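Local coordinates for guanylate kinase (Coxiella burnetii, PDB 3TR0), which catalyses the ATP-dependent phosphorylation of GMP to GDP, and is thought to serve the recycling of GMP, at residues A71-A76 with R110-L115. Numbering follows the deposited sequence.
With 5GP (guanosine-5'-monophosphate), chain D.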
# COMPACT_ATOMS: atom_id res chain seq x y z
N ALA A 71 16.05 11.67 25.39
CA ALA A 71 14.73 11.10 25.64
C ALA A 71 13.84 11.11 24.40
O ALA A 71 12.80 10.46 24.38
CB ALA A 71 14.05 11.83 26.79
N PHE A 72 14.24 11.86 23.38
CA PHE A 72 13.42 11.96 22.17
C PHE A 72 13.92 11.06 21.04
O PHE A 72 15.12 10.98 20.78
CB PHE A 72 13.34 13.41 21.69
CG PHE A 72 12.55 14.30 22.60
CD1 PHE A 72 11.22 14.05 22.86
CD2 PHE A 72 13.15 15.41 23.19
CE1 PHE A 72 10.49 14.88 23.69
CE2 PHE A 72 12.42 16.24 24.01
CZ PHE A 72 11.10 15.97 24.27
N LEU A 73 12.98 10.40 20.38
CA LEU A 73 13.27 9.61 19.19
C LEU A 73 13.53 10.59 18.06
O LEU A 73 14.27 10.30 17.11
CB LEU A 73 12.05 8.75 18.85
CG LEU A 73 12.21 7.63 17.83
CD1 LEU A 73 13.28 6.66 18.29
CD2 LEU A 73 10.88 6.92 17.64
N GLU A 74 12.93 11.76 18.21
CA GLU A 74 12.87 12.76 17.17
C GLU A 74 12.48 14.08 17.83
O GLU A 74 11.64 14.09 18.73
CB GLU A 74 11.80 12.32 16.16
CG GLU A 74 11.37 13.36 15.17
CD GLU A 74 10.48 14.43 15.76
OE1 GLU A 74 9.50 14.11 16.48
OE2 GLU A 74 10.78 15.60 15.51
N HIS A 75 13.10 15.18 17.40
CA HIS A 75 12.70 16.49 17.90
C HIS A 75 13.04 17.60 16.90
O HIS A 75 13.98 17.48 16.12
CB HIS A 75 13.32 16.78 19.27
CG HIS A 75 14.77 17.13 19.22
ND1 HIS A 75 15.22 18.43 19.31
CD2 HIS A 75 15.88 16.36 19.08
CE1 HIS A 75 16.54 18.45 19.23
NE2 HIS A 75 16.96 17.20 19.09
N ALA A 76 12.25 18.67 16.93
CA ALA A 76 12.44 19.76 15.99
C ALA A 76 11.93 21.07 16.57
O ALA A 76 11.18 21.08 17.54
CB ALA A 76 11.72 19.46 14.67
N ARG A 110 12.33 13.39 8.46
CA ARG A 110 13.69 13.07 8.03
C ARG A 110 14.44 12.26 9.09
O ARG A 110 15.16 11.32 8.77
CB ARG A 110 14.47 14.34 7.68
CG ARG A 110 13.97 15.08 6.44
CD ARG A 110 14.92 16.21 6.06
NE ARG A 110 14.55 16.87 4.81
CZ ARG A 110 15.31 17.77 4.19
NH1 ARG A 110 16.48 18.12 4.71
NH2 ARG A 110 14.90 18.33 3.06
N GLN A 111 14.26 12.63 10.36
CA GLN A 111 14.94 11.94 11.45
C GLN A 111 14.45 10.50 11.59
O GLN A 111 15.25 9.58 11.73
CB GLN A 111 14.72 12.68 12.77
CG GLN A 111 15.39 14.04 12.84
CD GLN A 111 15.00 14.80 14.08
OE1 GLN A 111 15.16 14.32 15.20
NE2 GLN A 111 14.46 16.00 13.89
N ILE A 112 13.14 10.32 11.55
CA ILE A 112 12.55 9.00 11.69
C ILE A 112 12.95 8.07 10.54
O ILE A 112 13.27 6.90 10.76
CB ILE A 112 11.01 9.08 11.78
CG1 ILE A 112 10.60 9.87 13.02
CG2 ILE A 112 10.41 7.68 11.84
CD1 ILE A 112 11.04 9.24 14.33
N ARG A 113 12.95 8.59 9.31
CA ARG A 113 13.35 7.79 8.15
C ARG A 113 14.76 7.24 8.31
O ARG A 113 15.04 6.10 7.93
CB ARG A 113 13.24 8.59 6.85
CG ARG A 113 11.81 8.85 6.41
CD ARG A 113 11.75 9.44 5.00
NE ARG A 113 10.47 10.09 4.78
CZ ARG A 113 10.28 11.41 4.86
NH1 ARG A 113 11.30 12.21 5.13
NH2 ARG A 113 9.07 11.92 4.65
N GLU A 114 15.66 8.06 8.85
CA GLU A 114 17.03 7.63 9.11
C GLU A 114 17.05 6.55 10.18
O GLU A 114 17.72 5.52 10.03
CB GLU A 114 17.88 8.82 9.57
CG GLU A 114 18.17 9.85 8.49
CD GLU A 114 19.51 9.62 7.83
OE1 GLU A 114 20.42 9.09 8.49
OE2 GLU A 114 19.66 9.98 6.64
N LEU A 115 16.31 6.78 11.25
CA LEU A 115 16.36 5.95 12.45
C LEU A 115 15.57 4.64 12.32
O LEU A 115 15.90 3.65 12.97
CB LEU A 115 15.87 6.77 13.65
CG LEU A 115 15.79 6.13 15.03
CD1 LEU A 115 15.99 7.19 16.10
CD2 LEU A 115 14.47 5.41 15.22
P 5GP D . 0.61 22.76 16.72
O1P 5GP D . -0.27 21.85 17.54
O2P 5GP D . 1.44 23.78 17.45
O3P 5GP D . -0.25 23.44 15.68
O5' 5GP D . 1.54 21.89 15.78
C5' 5GP D . 2.63 22.47 15.09
C4' 5GP D . 3.29 21.47 14.17
O4' 5GP D . 4.39 20.84 14.84
C3' 5GP D . 2.41 20.30 13.74
O3' 5GP D . 1.54 20.63 12.67
C2' 5GP D . 3.43 19.22 13.38
O2' 5GP D . 3.88 19.39 12.04
C1' 5GP D . 4.60 19.55 14.32
N9 5GP D . 4.71 18.60 15.43
C8 5GP D . 3.84 18.31 16.40
N7 5GP D . 4.39 17.38 17.22
C5 5GP D . 5.63 17.10 16.75
C6 5GP D . 6.66 16.26 17.14
O6 5GP D . 6.55 15.52 18.15
N1 5GP D . 7.79 16.23 16.42
C2 5GP D . 7.94 17.00 15.33
N2 5GP D . 9.09 16.96 14.61
N3 5GP D . 6.96 17.82 14.93
C4 5GP D . 5.81 17.89 15.63
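Gln-111, on the helix that ends at Leu-115, reaches across to strand 72-78, at the edge of the mixed GMP-binding sheet, and grips His-75 by its backbone. With CG anti to its own carbonyl carbon (chi1 -67°) and the chain extended beyond it, the amide lies alongside the peptide groups of His-75: OE1 accepts from His-75 N at 3.1 Å, and NE2 donates to His-75 O at 2.7 Å. The second bond is nearly straight (169°) and runs in the amide plane of Gln-111, although NE2 sits above the carbonyl plane of His-75. Glutamine suits this place because one flat group offers both a donor and an acceptor, and the two bonds together fix its rotation.

Ile-112, one residue on, sends CD1 against Glu-74 CB at 3.7 Å, and the same methyl meets Leu-73 CG at 4.0 Å. Its branched, apolar chain, which also packs on Ile-104, Leu-9 and Ile-11, covers the aliphatic root of Glu-74. The glutamate bends at chi2 (-74°), carrying its carboxylate to the guanine. Its two oxygens suit the neighbouring donors there: OE1 accepts from N1 of the GMP at 2.7 Å, while OE2 faces N2, modelled doubtfully close. Thr-85 also binds OE1 through its hydroxyl.

At the helix end, Leu-115, though exposed, extends the apolar patch: its branched methyls CD1 and CD2 each lie 3.5 Å from CD1 of Leu-73, whose side chain also touches Val-90.

The contact thus joins a helix of the parallel P-loop NTPase core to the smaller GMP-binding sheet, behind the acidic guanine-recognition site characteristic of guanylate kinases.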